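ABC transporter substrate-binding protein-branched chain amino acid transport (Streptococcus pneumoniae, PDB 4GNR) binds isoleucine, and probably other branched-chain amino acids, in the cleft between two lobes and probably delivers them to an ABC transporter for uptake. Local coordinates at residues N142-D151 with M192-P203; Y206-R217 with F236-N247. All coordinates share one frame; numbering follows the deposited sequence. Where two conformers were deposited one is given.

Contact 1. Residues N142-D151 with M192-P203; sequences NAKKVVLYTD and MKGKDFDAIVVP. With MG (magnesium ion), chain D.
Met192 lays its methyl CE squarely over one face of the Tyr149 ring, 3.7 Å from CE to the ring centroid, with the sulfur following farther out above the same face: a Met-aromatic contact. Phe178 meets the tyrosine edge-to-face. The Phe197 ring takes Val147 CG2 on a face, 4.0 Å from CG2 to the ring centroid, while Met192 O and Ala199 N lie in plane at its edge. Val147 serves both groups because its branches part: CG1, anti to the backbone N (chi1 170°), reaches Met192 SD, and CG2 turns to the phenylalanine. Beneath these side chains the backbones pair in parallel, Val201 N donating to Val147 O at 2.8 Å. At the entry to the strands, Asp198 OD2 collects two amides, Lys144 N at 2.9 Å through its anti lone pair and Lys145 N from above the carboxylate plane. Next to it Asp196 OD2 binds a magnesium ion at 2.1 Å, whose other five ligands are water; one also donates to Asp198 OD1. Strands 145-151 and 199-201 are sheet neighbours but not consecutive: the chain first forms edge strand 171-178, then returns past strand 145-151 through helix 186-193, a beta-alpha-beta crossover typical of the Rossmann-like lobes of periplasmic binding proteins.

Contact 2. Residues Y206-R217 with F236-N247; sequences YNEAGKIVNQAR and FVQQATAEKASN
Ser246 O is gripped side-on by two nitrogens of Arg217, NE at 3.1 Å and NH2 at 2.9 Å, with the oxygen close to the guanidinium plane. The chain's bend at chi2 (-81°) turns the group toward this carbonyl, and NH1 is engaged by Ile221 O and Lys223 O, so the guanidinium is held on more than one side. Before that bend, the aliphatic part of Arg217 slides past Lys244 in the opposite direction, Arg217 CB lying 3.6 Å from Lys244 CG. Ala240 O, at the C-terminal end of helix 234-240, is a second shared acceptor: Asn214 ND2 reaches it at 3.0 Å in a nearly straight bond from above the carbonyl plane, and Thr241 OG1 on a lone pair. One residue earlier, Gln239 runs beside Lys211, pointing the same way, with Lys211 NZ donating to Gln239 OE1 at 2.8 Å and also to Asn207 O. Gln239 is a knob in the hole formed by Tyr206, Asn207, Gly210 and Lys211. Gly210 lets the backbones come close, its O lying 3.2 Å from Ala240 CA in a CA-H...O contact. Deeper in, the side chains of Phe236 and Val213 cross at about a right angle, CZ against CG2. Two neighbouring helices, crossing at -35° and packed on strands 225-227 and 248-252, are characteristic of successive beta-alpha units in the alpha/beta lobe of a periplasmic binding protein.

How the contacts relate
Contact 1 closes before contact 2 opens, and strand 199-201 of the first is followed in the chain by helix 206-218 of the second. Their centres lie about 16 Å apart, on the same side of the chain's centre, within one lobe built on the mixed sheet. Contact 1 pairs two strands of that sheet; contact 2 packs two helices against it. They meet at Ile212, whose CD1 touches Tyr149 CE2 at 3.7 Å and also packs on Val202 CG1. Both reach the neighbourhood of the ligand cleft, the side chains of Asp151 and Tyr206 lying about 9 and 7 Å from the bound isoleucine, without lining it; Tyr205, just before helix 206-218, is a pocket residue.

Contact 1. Residues N142-D151 with M192-P203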
loop_
_atom_site.group_PDB
_atom_site.type_symbol
_atom_site.label_atom_id
_atom_site.label_comp_id
_atom_site.label_asym_id
_atom_site.label_seq_id
_atom_site.Cartn_x
_atom_site.Cartn_y
_atom_site.Cartn_z
ATOM N N ASN A 142 -18.140 -1.444 18.089
ATOM C CA ASN A 142 -19.498 -1.830 18.504
ATOM C C ASN A 142 -20.569 -1.196 17.624
ATOM O O ASN A 142 -21.510 -0.528 18.086
ATOM C CB ASN A 142 -19.693 -1.522 19.988
ATOM C CG ASN A 142 -18.752 -2.332 20.877
ATOM O OD1 ASN A 142 -18.537 -3.522 20.660
ATOM N ND2 ASN A 142 -18.222 -1.692 21.909
ATOM N N ALA A 143 -20.351 -1.351 16.326
ATOM C CA ALA A 143 -21.293 -0.847 15.318
ATOM C C ALA A 143 -22.305 -1.827 14.707
ATOM O O ALA A 143 -21.925 -2.708 13.952
ATOM C CB ALA A 143 -20.469 -0.179 14.184
ATOM N N LYS A 144 -23.583 -1.654 15.052
ATOM C CA LYS A 144 -24.685 -2.468 14.518
ATOM C C LYS A 144 -25.265 -1.855 13.229
ATOM O O LYS A 144 -26.024 -2.502 12.510
ATOM C CB LYS A 144 -25.785 -2.649 15.555
ATOM C CG LYS A 144 -25.317 -3.352 16.826
ATOM C CD LYS A 144 -26.454 -3.575 17.819
ATOM C CE LYS A 144 -27.542 -4.479 17.256
ATOM N NZ LYS A 144 -27.033 -5.837 16.930
ATOM N N LYS A 145 -24.912 -0.612 12.935
ATOM C CA LYS A 145 -25.381 0.043 11.707
ATOM C C LYS A 145 -24.210 0.877 11.197
ATOM O O LYS A 145 -23.556 1.556 11.973
ATOM C CB LYS A 145 -26.638 0.907 11.906
ATOM C CG LYS A 145 -27.888 0.162 12.352
ATOM C CD LYS A 145 -29.064 1.119 12.546
ATOM C CE LYS A 145 -30.317 0.407 13.026
ATOM N NZ LYS A 145 -31.454 1.341 13.256
ATOM N N VAL A 146 -23.954 0.821 9.894
ATOM C CA VAL A 146 -22.858 1.552 9.263
ATOM C C VAL A 146 -23.307 2.120 7.922
ATOM O O VAL A 146 -24.297 1.697 7.324
ATOM C CB VAL A 146 -21.616 0.670 8.942
ATOM C CG1 VAL A 146 -21.056 0.053 10.213
ATOM C CG2 VAL A 146 -21.946 -0.366 7.875
ATOM N N VAL A 147 -22.555 3.136 7.511
ATOM C CA VAL A 147 -22.628 3.698 6.206
ATOM C C VAL A 147 -21.382 3.139 5.445
ATOM O O VAL A 147 -20.301 3.100 5.979
ATOM C CB VAL A 147 -22.531 5.233 6.171
ATOM C CG1 VAL A 147 -22.376 5.758 4.755
ATOM C CG2 VAL A 147 -23.738 5.861 6.854
ATOM N N LEU A 148 -21.566 2.715 4.201
ATOM C CA LEU A 148 -20.490 2.230 3.309
ATOM C C LEU A 148 -20.428 3.285 2.179
ATOM O O LEU A 148 -21.455 3.543 1.516
ATOM C CB LEU A 148 -20.769 0.825 2.794
ATOM C CG LEU A 148 -19.701 0.177 1.907
ATOM C CD1 LEU A 148 -18.318 0.138 2.592
ATOM C CD2 LEU A 148 -20.151 -1.226 1.492
ATOM N N TYR A 149 -19.241 3.864 1.953
ATOM C CA TYR A 149 -19.056 4.981 0.975
ATOM C C TYR A 149 -17.801 4.643 0.198
ATOM O O TYR A 149 -16.707 4.746 0.719
ATOM C CB TYR A 149 -19.014 6.277 1.776
ATOM C CG TYR A 149 -19.060 7.575 0.989
ATOM C CD1 TYR A 149 -19.828 7.710 -0.142
ATOM C CD2 TYR A 149 -18.493 8.716 1.509
ATOM C CE1 TYR A 149 -19.939 8.961 -0.800
ATOM C CE2 TYR A 149 -18.605 9.952 0.873
ATOM C CZ TYR A 149 -19.329 10.068 -0.276
ATOM O OH TYR A 149 -19.465 11.285 -0.905
ATOM N N THR A 150 -17.976 4.294 -1.067
ATOM C CA THR A 150 -16.892 3.711 -1.849
ATOM C C THR A 150 -16.555 4.380 -3.166
ATOM O O THR A 150 -17.440 4.911 -3.853
ATOM C CB THR A 150 -17.360 2.218 -2.195
ATOM O OG1 THR A 150 -17.742 1.525 -1.004
ATOM C CG2 THR A 150 -16.329 1.406 -2.932
ATOM N N ASP A 151 -15.263 4.330 -3.516
ATOM C CA ASP A 151 -14.758 4.866 -4.802
ATOM C C ASP A 151 -15.227 3.873 -5.856
ATOM O O ASP A 151 -14.617 2.825 -6.063
ATOM C CB ASP A 151 -13.226 4.962 -4.789
ATOM C CG ASP A 151 -12.631 5.508 -6.086
ATOM O OD1 ASP A 151 -13.394 5.744 -7.068
ATOM O OD2 ASP A 151 -11.366 5.681 -6.085
ATOM N N MET A 192 -26.371 11.201 4.531
ATOM C CA MET A 192 -25.933 10.335 5.646
ATOM C C MET A 192 -26.181 10.881 7.041
ATOM O O MET A 192 -26.572 10.149 7.926
ATOM C CB MET A 192 -24.417 10.091 5.572
ATOM C CG MET A 192 -24.005 9.377 4.355
ATOM S SD MET A 192 -22.236 9.417 4.214
ATOM C CE MET A 192 -22.205 8.743 2.567
ATOM N N LYS A 193 -25.964 12.175 7.207
ATOM C CA LYS A 193 -26.040 12.863 8.500
ATOM C C LYS A 193 -27.305 12.698 9.333
ATOM O O LYS A 193 -27.282 12.603 10.569
ATOM C CB LYS A 193 -25.770 14.349 8.281
ATOM C CG LYS A 193 -25.704 15.138 9.552
ATOM C CD LYS A 193 -25.435 16.588 9.250
ATOM C CE LYS A 193 -25.410 17.446 10.494
ATOM N NZ LYS A 193 -25.191 18.875 10.133
ATOM N N GLY A 194 -28.410 12.664 8.621
ATOM C CA GLY A 194 -29.741 12.541 9.180
ATOM C C GLY A 194 -30.151 11.140 9.533
ATOM O O GLY A 194 -31.316 10.908 9.868
ATOM N N LYS A 195 -29.220 10.206 9.426
ATOM C CA LYS A 195 -29.471 8.807 9.763
ATOM C C LYS A 195 -28.606 8.362 10.925
ATOM O O LYS A 195 -27.498 8.789 11.060
ATOM C CB LYS A 195 -29.132 7.881 8.613
ATOM C CG LYS A 195 -29.944 8.088 7.343
ATOM C CD LYS A 195 -29.439 7.216 6.195
ATOM C CE LYS A 195 -30.317 7.291 4.928
ATOM N NZ LYS A 195 -31.695 6.736 5.121
ATOM N N ASP A 196 -29.127 7.555 11.826
ATOM C CA ASP A 196 -28.259 7.122 12.879
ATOM C C ASP A 196 -27.360 6.076 12.230
ATOM O O ASP A 196 -27.757 5.330 11.328
ATOM C CB ASP A 196 -28.997 6.436 14.013
ATOM C CG ASP A 196 -28.124 6.245 15.260
ATOM O OD1 ASP A 196 -27.097 6.951 15.370
ATOM O OD2 ASP A 196 -28.477 5.409 16.125
ATOM N N PHE A 197 -26.101 6.116 12.592
ATOM C CA PHE A 197 -25.097 5.119 12.125
ATOM C C PHE A 197 -24.048 5.191 13.193
ATOM O O PHE A 197 -23.973 6.187 13.918
ATOM C CB PHE A 197 -24.522 5.318 10.712
ATOM C CG PHE A 197 -24.013 6.665 10.489
ATOM C CD1 PHE A 197 -22.743 7.021 10.878
ATOM C CD2 PHE A 197 -24.827 7.615 9.929
ATOM C CE1 PHE A 197 -22.303 8.304 10.704
ATOM C CE2 PHE A 197 -24.403 8.886 9.760
ATOM C CZ PHE A 197 -23.146 9.242 10.143
ATOM N N ASP A 198 -23.251 4.129 13.270
ATOM C CA ASP A 198 -22.207 4.024 14.275
ATOM C C ASP A 198 -20.812 4.231 13.684
ATOM O O ASP A 198 -19.862 4.456 14.408
ATOM C CB ASP A 198 -22.282 2.639 14.928
ATOM C CG ASP A 198 -23.624 2.363 15.570
ATOM O OD1 ASP A 198 -24.178 3.265 16.214
ATOM O OD2 ASP A 198 -24.110 1.215 15.481
ATOM N N ALA A 199 -20.681 4.106 12.368
ATOM C CA ALA A 199 -19.399 4.280 11.684
ATOM C C ALA A 199 -19.640 4.429 10.199
ATOM O O ALA A 199 -20.701 4.012 9.693
ATOM C CB ALA A 199 -18.469 3.072 11.958
ATOM N N ILE A 200 -18.657 5.038 9.537
ATOM C CA ILE A 200 -18.669 5.181 8.089
ATOM C C ILE A 200 -17.399 4.465 7.563
ATOM O O ILE A 200 -16.306 4.796 7.989
ATOM C CB ILE A 200 -18.622 6.642 7.607
ATOM C CG1 ILE A 200 -19.728 7.476 8.259
ATOM C CG2 ILE A 200 -18.737 6.680 6.095
ATOM C CD1 ILE A 200 -19.707 8.948 7.810
ATOM N N VAL A 201 -17.583 3.474 6.712
ATOM C CA VAL A 201 -16.481 2.711 6.100
ATOM C C VAL A 201 -16.251 3.316 4.715
ATOM O O VAL A 201 -17.190 3.379 3.927
ATOM C CB VAL A 201 -16.822 1.215 6.033
ATOM C CG1 VAL A 201 -15.755 0.461 5.277
ATOM C CG2 VAL A 201 -16.962 0.633 7.447
ATOM N N VAL A 202 -15.011 3.746 4.442
ATOM C CA VAL A 202 -14.667 4.457 3.212
ATOM C C VAL A 202 -13.499 3.812 2.465
ATOM O O VAL A 202 -12.345 4.186 2.644
ATOM C CB VAL A 202 -14.328 5.955 3.497
ATOM C CG1 VAL A 202 -14.072 6.729 2.188
ATOM C CG2 VAL A 202 -15.453 6.637 4.308
ATOM N N PRO A 203 -13.794 2.832 1.597
ATOM C CA PRO A 203 -12.764 2.241 0.754
ATOM C C PRO A 203 -12.412 3.273 -0.348
ATOM O O PRO A 203 -13.255 3.686 -1.134
ATOM C CB PRO A 203 -13.443 0.989 0.178
ATOM C CG PRO A 203 -14.585 0.718 1.082
ATOM C CD PRO A 203 -15.064 2.095 1.480
HETATM MG MG MG D . -27.520 5.120 18.012
HETATM O O HOH W 1 -24.354 -0.046 17.595
HETATM O O HOH W 2 -30.361 3.042 15.348
HETATM O O HOH W 3 -25.811 6.157 17.543
HETATM O O HOH W 4 -26.564 3.523 17.237
HETATM O O HOH W 5 -28.323 7.129 18.651
HETATM O O HOH W 6 -29.057 3.653 18.499
HETATM O O HOH W 7 -26.840 4.719 19.859
#

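Contact 2. Residues Y206-R217 with F236-N247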
loop_
_atom_site.group_PDB
_atom_site.type_symbol
_atom_site.label_atom_id
_atom_site.label_comp_id
_atom_site.label_asym_id
_atom_site.label_seq_id
_atom_site.Cartn_x
_atom_site.Cartn_y
_atom_site.Cartn_z
ATOM N N TYR A 206 -6.250 8.393 -0.725
ATOM C CA TYR A 206 -6.136 9.539 0.150
ATOM C C TYR A 206 -6.729 10.831 -0.360
ATOM O O TYR A 206 -7.238 11.611 0.443
ATOM C CB TYR A 206 -4.667 9.782 0.592
ATOM C CG TYR A 206 -3.749 10.227 -0.537
ATOM C CD1 TYR A 206 -3.587 11.563 -0.861
ATOM C CD2 TYR A 206 -3.037 9.321 -1.284
ATOM C CE1 TYR A 206 -2.745 11.985 -1.887
ATOM C CE2 TYR A 206 -2.201 9.729 -2.315
ATOM C CZ TYR A 206 -2.063 11.056 -2.619
ATOM O OH TYR A 206 -1.186 11.404 -3.623
ATOM N N ASN A 207 -6.650 11.099 -1.656
ATOM C CA ASN A 207 -7.167 12.375 -2.166
ATOM C C ASN A 207 -8.628 12.534 -1.888
ATOM O O ASN A 207 -9.090 13.612 -1.543
ATOM C CB ASN A 207 -6.800 12.634 -3.623
ATOM C CG ASN A 207 -5.465 13.349 -3.761
ATOM O OD1 ASN A 207 -5.219 14.337 -3.065
ATOM N ND2 ASN A 207 -4.636 12.906 -4.689
ATOM N N GLU A 208 -9.385 11.461 -2.090
ATOM C CA GLU A 208 -10.810 11.482 -1.834
ATOM C C GLU A 208 -11.122 11.257 -0.343
ATOM O O GLU A 208 -11.915 11.996 0.251
ATOM C CB GLU A 208 -11.555 10.461 -2.686
ATOM C CG GLU A 208 -11.506 10.737 -4.187
ATOM C CD GLU A 208 -10.108 10.577 -4.798
ATOM O OE1 GLU A 208 -9.432 9.573 -4.509
ATOM O OE2 GLU A 208 -9.742 11.456 -5.623
ATOM N N ALA A 209 -10.518 10.228 0.252
ATOM C CA ALA A 209 -10.812 9.938 1.636
ATOM C C ALA A 209 -10.513 11.113 2.560
ATOM O O ALA A 209 -11.290 11.372 3.475
ATOM C CB ALA A 209 -10.072 8.680 2.082
ATOM N N GLY A 210 -9.404 11.799 2.345
ATOM C CA GLY A 210 -9.083 12.927 3.211
ATOM C C GLY A 210 -10.103 14.054 3.078
ATOM O O GLY A 210 -10.506 14.684 4.064
ATOM N N LYS A 211 -10.515 14.341 1.842
ATOM C CA LYS A 211 -11.553 15.375 1.597
ATOM C C LYS A 211 -12.898 14.954 2.211
ATOM O O LYS A 211 -13.639 15.784 2.727
ATOM C CB LYS A 211 -11.676 15.660 0.107
ATOM C CG LYS A 211 -10.446 16.327 -0.493
ATOM C CD LYS A 211 -10.611 16.587 -1.982
ATOM C CE LYS A 211 -9.363 17.159 -2.659
ATOM N NZ LYS A 211 -8.247 16.163 -2.708
ATOM N N ILE A 212 -13.229 13.668 2.134
ATOM C CA ILE A 212 -14.462 13.138 2.739
ATOM C C ILE A 212 -14.431 13.371 4.260
ATOM O O ILE A 212 -15.415 13.831 4.841
ATOM C CB ILE A 212 -14.660 11.664 2.386
ATOM C CG1 ILE A 212 -15.040 11.533 0.900
ATOM C CG2 ILE A 212 -15.702 11.025 3.306
ATOM C CD1 ILE A 212 -14.915 10.136 0.362
ATOM N N VAL A 213 -13.312 13.039 4.897
ATOM C CA VAL A 213 -13.178 13.264 6.341
ATOM C C VAL A 213 -13.348 14.760 6.660
ATOM O O VAL A 213 -14.064 15.148 7.574
ATOM C CB VAL A 213 -11.818 12.753 6.839
ATOM C CG1 VAL A 213 -11.568 13.230 8.263
ATOM C CG2 VAL A 213 -11.801 11.222 6.749
ATOM N N ASN A 214 -12.688 15.569 5.848
ATOM C CA ASN A 214 -12.726 17.010 5.994
ATOM C C ASN A 214 -14.145 17.576 5.980
ATOM O O ASN A 214 -14.544 18.403 6.812
ATOM C CB ASN A 214 -11.971 17.637 4.840
ATOM C CG ASN A 214 -11.952 19.118 4.945
ATOM O OD1 ASN A 214 -12.774 19.774 4.331
ATOM N ND2 ASN A 214 -11.155 19.646 5.859
ATOM N N GLN A 215 -14.879 17.162 4.961
ATOM C CA GLN A 215 -16.261 17.603 4.772
ATOM C C GLN A 215 -17.245 16.987 5.768
ATOM O O GLN A 215 -18.191 17.654 6.217
ATOM C CB GLN A 215 -16.683 17.384 3.330
ATOM C CG GLN A 215 -15.911 18.308 2.384
ATOM C CD GLN A 215 -16.149 18.059 0.909
ATOM O OE1 GLN A 215 -17.273 17.824 0.476
ATOM N NE2 GLN A 215 -15.069 18.160 0.115
ATOM N N ALA A 216 -17.039 15.728 6.120
ATOM C CA ALA A 216 -17.919 15.052 7.080
ATOM C C ALA A 216 -17.824 15.728 8.435
ATOM O O ALA A 216 -18.834 16.117 9.036
ATOM C CB ALA A 216 -17.576 13.557 7.182
ATOM N N ARG A 217 -16.602 15.868 8.914
ATOM C CA ARG A 217 -16.371 16.505 10.211
ATOM C C ARG A 217 -16.848 17.959 10.165
ATOM O O ARG A 217 -17.436 18.466 11.124
ATOM C CB ARG A 217 -14.889 16.377 10.536
ATOM C CG ARG A 217 -14.395 14.922 10.658
ATOM C CD ARG A 217 -14.717 14.337 12.009
ATOM N NE ARG A 217 -14.232 12.942 12.162
ATOM C CZ ARG A 217 -14.953 11.820 12.045
ATOM N NH1 ARG A 217 -16.235 11.856 11.729
ATOM N NH2 ARG A 217 -14.386 10.654 12.290
ATOM N N PHE A 236 -2.859 12.104 3.454
ATOM C CA PHE A 236 -4.246 11.889 3.901
ATOM C C PHE A 236 -4.569 12.916 5.012
ATOM O O PHE A 236 -5.630 13.554 4.998
ATOM C CB PHE A 236 -4.400 10.462 4.452
ATOM C CG PHE A 236 -5.677 10.255 5.223
ATOM C CD1 PHE A 236 -6.896 10.117 4.577
ATOM C CD2 PHE A 236 -5.660 10.224 6.612
ATOM C CE1 PHE A 236 -8.057 9.940 5.298
ATOM C CE2 PHE A 236 -6.809 10.067 7.332
ATOM C CZ PHE A 236 -8.028 9.925 6.675
ATOM N N VAL A 237 -3.658 13.056 5.972
ATOM C CA VAL A 237 -3.854 13.990 7.080
ATOM C C VAL A 237 -3.916 15.433 6.559
ATOM O O VAL A 237 -4.743 16.234 7.013
ATOM C CB VAL A 237 -2.773 13.818 8.165
ATOM C CG1 VAL A 237 -2.953 14.887 9.263
ATOM C CG2 VAL A 237 -2.822 12.407 8.765
ATOM N N GLN A 238 -3.062 15.771 5.604
ATOM C CA GLN A 238 -3.074 17.125 5.023
ATOM C C GLN A 238 -4.427 17.434 4.363
ATOM O O GLN A 238 -4.950 18.545 4.469
ATOM C CB GLN A 238 -1.947 17.306 4.026
ATOM C CG GLN A 238 -0.618 17.501 4.715
ATOM C CD GLN A 238 0.571 17.413 3.783
ATOM O OE1 GLN A 238 0.417 17.337 2.562
ATOM N NE2 GLN A 238 1.767 17.392 4.356
ATOM N N GLN A 239 -4.991 16.464 3.657
ATOM C CA GLN A 239 -6.295 16.603 2.975
ATOM C C GLN A 239 -7.429 16.717 4.012
ATOM O O GLN A 239 -8.343 17.538 3.876
ATOM C CB GLN A 239 -6.532 15.454 1.984
ATOM C CG GLN A 239 -5.547 15.434 0.799
ATOM C CD GLN A 239 -5.674 16.641 -0.081
ATOM O OE1 GLN A 239 -6.776 17.016 -0.462
ATOM N NE2 GLN A 239 -4.549 17.234 -0.451
ATOM N N ALA A 240 -7.360 15.908 5.062
ATOM C CA ALA A 240 -8.388 15.950 6.103
ATOM C C ALA A 240 -8.332 17.197 6.993
ATOM O O ALA A 240 -9.365 17.743 7.386
ATOM C CB ALA A 240 -8.256 14.728 7.017
ATOM N N THR A 241 -7.088 17.626 7.188
ATOM C CA THR A 241 -6.586 18.656 8.101
ATOM C C THR A 241 -6.480 17.922 9.450
ATOM O O THR A 241 -7.337 17.118 9.842
ATOM C CB THR A 241 -7.393 19.941 8.234
ATOM O OG1 THR A 241 -8.641 19.738 8.925
ATOM C CG2 THR A 241 -7.588 20.586 6.882
ATOM N N ALA A 242 -5.386 18.181 10.145
ATOM C CA ALA A 242 -5.131 17.502 11.434
ATOM C C ALA A 242 -6.288 17.642 12.413
ATOM O O ALA A 242 -6.673 16.711 13.091
ATOM C CB ALA A 242 -3.841 17.985 12.062
ATOM N N GLU A 243 -6.939 18.796 12.402
ATOM C CA GLU A 243 -8.086 19.042 13.293
ATOM C C GLU A 243 -9.201 17.992 13.141
ATOM O O GLU A 243 -9.627 17.337 14.105
ATOM C CB GLU A 243 -8.687 20.425 13.002
ATOM C CG GLU A 243 -9.884 20.776 13.865
ATOM C CD GLU A 243 -10.516 22.097 13.475
ATOM O OE1 GLU A 243 -10.216 22.610 12.373
ATOM O OE2 GLU A 243 -11.335 22.610 14.263
ATOM N N LYS A 244 -9.655 17.830 11.905
ATOM C CA LYS A 244 -10.740 16.892 11.579
ATOM C C LYS A 244 -10.328 15.438 11.504
ATOM O O LYS A 244 -11.176 14.531 11.415
ATOM C CB LYS A 244 -11.391 17.318 10.283
ATOM C CG LYS A 244 -12.087 18.655 10.456
ATOM C CD LYS A 244 -12.677 19.143 9.165
ATOM C CE LYS A 244 -13.559 20.368 9.332
ATOM N NZ LYS A 244 -12.905 21.557 9.925
ATOM N N ALA A 245 -9.022 15.204 11.522
ATOM C CA ALA A 245 -8.550 13.815 11.459
ATOM C C ALA A 245 -8.581 13.150 12.849
ATOM O O ALA A 245 -7.556 12.726 13.407
ATOM C CB ALA A 245 -7.178 13.762 10.808
ATOM N N SER A 246 -9.804 13.064 13.368
ATOM C CA SER A 246 -10.081 12.460 14.670
ATOM C C SER A 246 -11.148 11.401 14.505
ATOM O O SER A 246 -11.959 11.452 13.588
ATOM C CB SER A 246 -10.466 13.494 15.718
ATOM O OG SER A 246 -9.352 14.344 15.955
ATOM N N ASN A 247 -11.105 10.417 15.381
ATOM C CA ASN A 247 -12.013 9.271 15.337
ATOM C C ASN A 247 -11.868 8.568 13.954
ATOM O O ASN A 247 -12.839 8.180 13.312
ATOM C CB ASN A 247 -13.435 9.705 15.631
ATOM C CG ASN A 247 -14.182 8.719 16.505
ATOM O OD1 ASN A 247 -13.581 7.800 17.073
ATOM N ND2 ASN A 247 -15.479 8.946 16.687
#